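Local coordinates for protein argonaute (Marinitoga piezophila, PDB 5I4A), which is an RNA-guided endonuclease that uses short guide RNAs with a 5'-hydroxyl end to bind and cleave complementary target DNA or RNA, at residues A298-S303 / E317-K322. Sequence-based numbering, arbitrary orientation.
Sequences AIFFFS and ELFHNK
Phe300 drives the CE2–CZ end of its ring into one face of the Phe319 ring, a T-shaped (edge-to-face) pair with centroids 4.9 Å apart and planes at 67°. Two observations fix the roles: CZ of Phe300 stands 3.7 Å above the middle of the Phe319 ring, and CZ of Phe319 lies in the plane of the Phe300 ring, at its edge. The shortest contact joins CE2 of Phe300 to CE2 of Phe319 at 3.6 Å. The two side chains arrive from opposite directions, one from strand 295-302, the other from helix 312-320. The CB of Phe300 already points toward the helix segment, and with CG anti to the carbonyl carbon (chi1 -61°) the CE2–CZ end reaches the Phe319 face. CB of Leu318 lies 3.6 Å from the plane on the other face of Phe319, nearer the ring's margin. Phe326 and Phe340 also meet the Phe319 ring, so the pair belongs to an aromatic cluster between the parallel sheet of the Mid domain and its helices. Replacing Phe319 by an alanine is likely to leave the Phe300 edge without the face it meets and to open a gap between the strand and helix 312-320. With both rings buried, the contact is apolar, its orientation consistent with the weakly positive C–H edge of Phe300 meeting the pi cloud of Phe319.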
loop_
_atom_site.group_PDB
_atom_site.type_symbol
_atom_site.label_atom_id
_atom_site.label_comp_id
_atom_site.label_asym_id
_atom_site.label_seq_id
_atom_site.Cartn_x
_atom_site.Cartn_y
_atom_site.Cartn_z
ATOM N N ALA A 298 -14.396 22.558 -21.502
ATOM C CA ALA A 298 -12.952 22.404 -21.403
ATOM C C ALA A 298 -12.234 23.536 -22.124
ATOM O O ALA A 298 -12.777 24.151 -23.046
ATOM C CB ALA A 298 -12.508 21.053 -21.979
ATOM N N ILE A 299 -11.006 23.802 -21.678
ATOM C CA ILE A 299 -10.062 24.668 -22.372
ATOM C C ILE A 299 -8.705 23.972 -22.370
ATOM O O ILE A 299 -8.483 23.002 -21.644
ATOM C CB ILE A 299 -9.953 26.075 -21.740
ATOM C CG1 ILE A 299 -9.582 25.978 -20.258
ATOM C CG2 ILE A 299 -11.246 26.860 -21.938
ATOM C CD1 ILE A 299 -9.374 27.326 -19.598
ATOM N N PHE A 300 -7.790 24.484 -23.192
ATOM C CA PHE A 300 -6.499 23.851 -23.434
ATOM C C PHE A 300 -5.357 24.730 -22.937
ATOM O O PHE A 300 -5.386 25.956 -23.097
ATOM C CB PHE A 300 -6.292 23.561 -24.931
ATOM C CG PHE A 300 -7.309 22.626 -25.525
ATOM C CD1 PHE A 300 -8.492 23.112 -26.053
ATOM C CD2 PHE A 300 -7.068 21.260 -25.571
ATOM C CE1 PHE A 300 -9.424 22.251 -26.608
ATOM C CE2 PHE A 300 -7.997 20.398 -26.122
ATOM C CZ PHE A 300 -9.174 20.894 -26.640
ATOM N N PHE A 301 -4.343 24.094 -22.350
ATOM C CA PHE A 301 -3.116 24.768 -21.939
ATOM C C PHE A 301 -1.928 24.052 -22.565
ATOM O O PHE A 301 -1.756 22.844 -22.373
ATOM C CB PHE A 301 -2.974 24.801 -20.414
ATOM C CG PHE A 301 -3.910 25.762 -19.736
ATOM C CD1 PHE A 301 -5.178 25.359 -19.351
ATOM C CD2 PHE A 301 -3.520 27.067 -19.483
ATOM C CE1 PHE A 301 -6.042 26.245 -18.726
ATOM C CE2 PHE A 301 -4.378 27.953 -18.861
ATOM C CZ PHE A 301 -5.640 27.544 -18.485
ATOM N N PHE A 302 -1.110 24.796 -23.300
ATOM C CA PHE A 302 0.079 24.255 -23.937
ATOM C C PHE A 302 1.321 24.891 -23.327
ATOM O O PHE A 302 1.296 26.045 -22.890
ATOM C CB PHE A 302 0.060 24.493 -25.450
ATOM C CG PHE A 302 -1.141 23.910 -26.139
ATOM C CD1 PHE A 302 -2.315 24.638 -26.248
ATOM C CD2 PHE A 302 -1.095 22.643 -26.689
ATOM C CE1 PHE A 302 -3.415 24.108 -26.881
ATOM C CE2 PHE A 302 -2.195 22.109 -27.325
ATOM C CZ PHE A 302 -3.357 22.844 -27.419
ATOM N N SER A 303 2.415 24.128 -23.303
ATOM C CA SER A 303 3.651 24.637 -22.724
ATOM C C SER A 303 4.352 25.632 -23.642
ATOM O O SER A 303 5.229 26.371 -23.177
ATOM C CB SER A 303 4.589 23.477 -22.387
ATOM O OG SER A 303 4.990 22.785 -23.556
ATOM N N GLU A 317 -7.740 16.017 -35.373
ATOM C CA GLU A 317 -8.415 14.725 -35.456
ATOM C C GLU A 317 -9.309 14.488 -34.244
ATOM O O GLU A 317 -10.377 13.880 -34.363
ATOM C CB GLU A 317 -7.388 13.596 -35.573
ATOM C CG GLU A 317 -6.632 13.573 -36.889
ATOM C CD GLU A 317 -5.554 12.507 -36.920
ATOM O OE1 GLU A 317 -5.207 11.984 -35.842
ATOM O OE2 GLU A 317 -5.055 12.191 -38.023
ATOM N N LEU A 318 -8.894 14.962 -33.068
ATOM C CA LEU A 318 -9.656 14.693 -31.857
ATOM C C LEU A 318 -10.799 15.682 -31.667
ATOM O O LEU A 318 -11.904 15.286 -31.274
ATOM C CB LEU A 318 -8.727 14.718 -30.641
ATOM C CG LEU A 318 -7.932 13.433 -30.385
ATOM C CD1 LEU A 318 -6.905 13.654 -29.294
ATOM C CD2 LEU A 318 -8.879 12.305 -30.010
ATOM N N PHE A 319 -10.563 16.968 -31.934
ATOM C CA PHE A 319 -11.494 18.004 -31.517
ATOM C C PHE A 319 -12.096 18.824 -32.650
ATOM O O PHE A 319 -13.105 19.502 -32.419
ATOM C CB PHE A 319 -10.804 18.945 -30.520
ATOM C CG PHE A 319 -10.168 18.228 -29.366
ATOM C CD1 PHE A 319 -10.949 17.622 -28.399
ATOM C CD2 PHE A 319 -8.792 18.140 -29.260
ATOM C CE1 PHE A 319 -10.368 16.953 -27.331
ATOM C CE2 PHE A 319 -8.204 17.473 -28.200
ATOM C CZ PHE A 319 -8.995 16.877 -27.234
ATOM N N HIS A 320 -11.528 18.784 -33.856
ATOM C CA HIS A 320 -12.165 19.432 -34.996
ATOM C C HIS A 320 -13.138 18.518 -35.721
ATOM O O HIS A 320 -14.052 19.012 -36.390
ATOM C CB HIS A 320 -11.112 19.947 -35.981
ATOM C CG HIS A 320 -10.511 21.260 -35.591
ATOM N ND1 HIS A 320 -9.852 22.074 -36.486
ATOM C CD2 HIS A 320 -10.474 21.903 -34.400
ATOM C CE1 HIS A 320 -9.433 23.162 -35.862
ATOM N NE2 HIS A 320 -9.798 23.082 -34.596
ATOM N N ASN A 321 -12.957 17.205 -35.606
ATOM C CA ASN A 321 -13.943 16.229 -36.057
ATOM C C ASN A 321 -14.930 16.013 -34.916
ATOM O O ASN A 321 -14.610 15.347 -33.927
ATOM C CB ASN A 321 -13.261 14.924 -36.464
ATOM C CG ASN A 321 -14.246 13.794 -36.743
ATOM O OD1 ASN A 321 -15.442 14.023 -36.937
ATOM N ND2 ASN A 321 -13.740 12.568 -36.771
ATOM N N LYS A 322 -16.134 16.578 -35.051
ATOM C CA LYS A 322 -17.162 16.455 -34.014
ATOM C C LYS A 322 -17.684 15.024 -33.849
ATOM O O LYS A 322 -18.628 14.814 -33.071
ATOM C CB LYS A 322 -18.334 17.396 -34.312
ATOM C CG LYS A 322 -17.963 18.874 -34.410
ATOM C CD LYS A 322 -17.383 19.421 -33.114
ATOM C CE LYS A 322 -17.005 20.892 -33.255
ATOM N NZ LYS A 322 -18.187 21.760 -33.528
#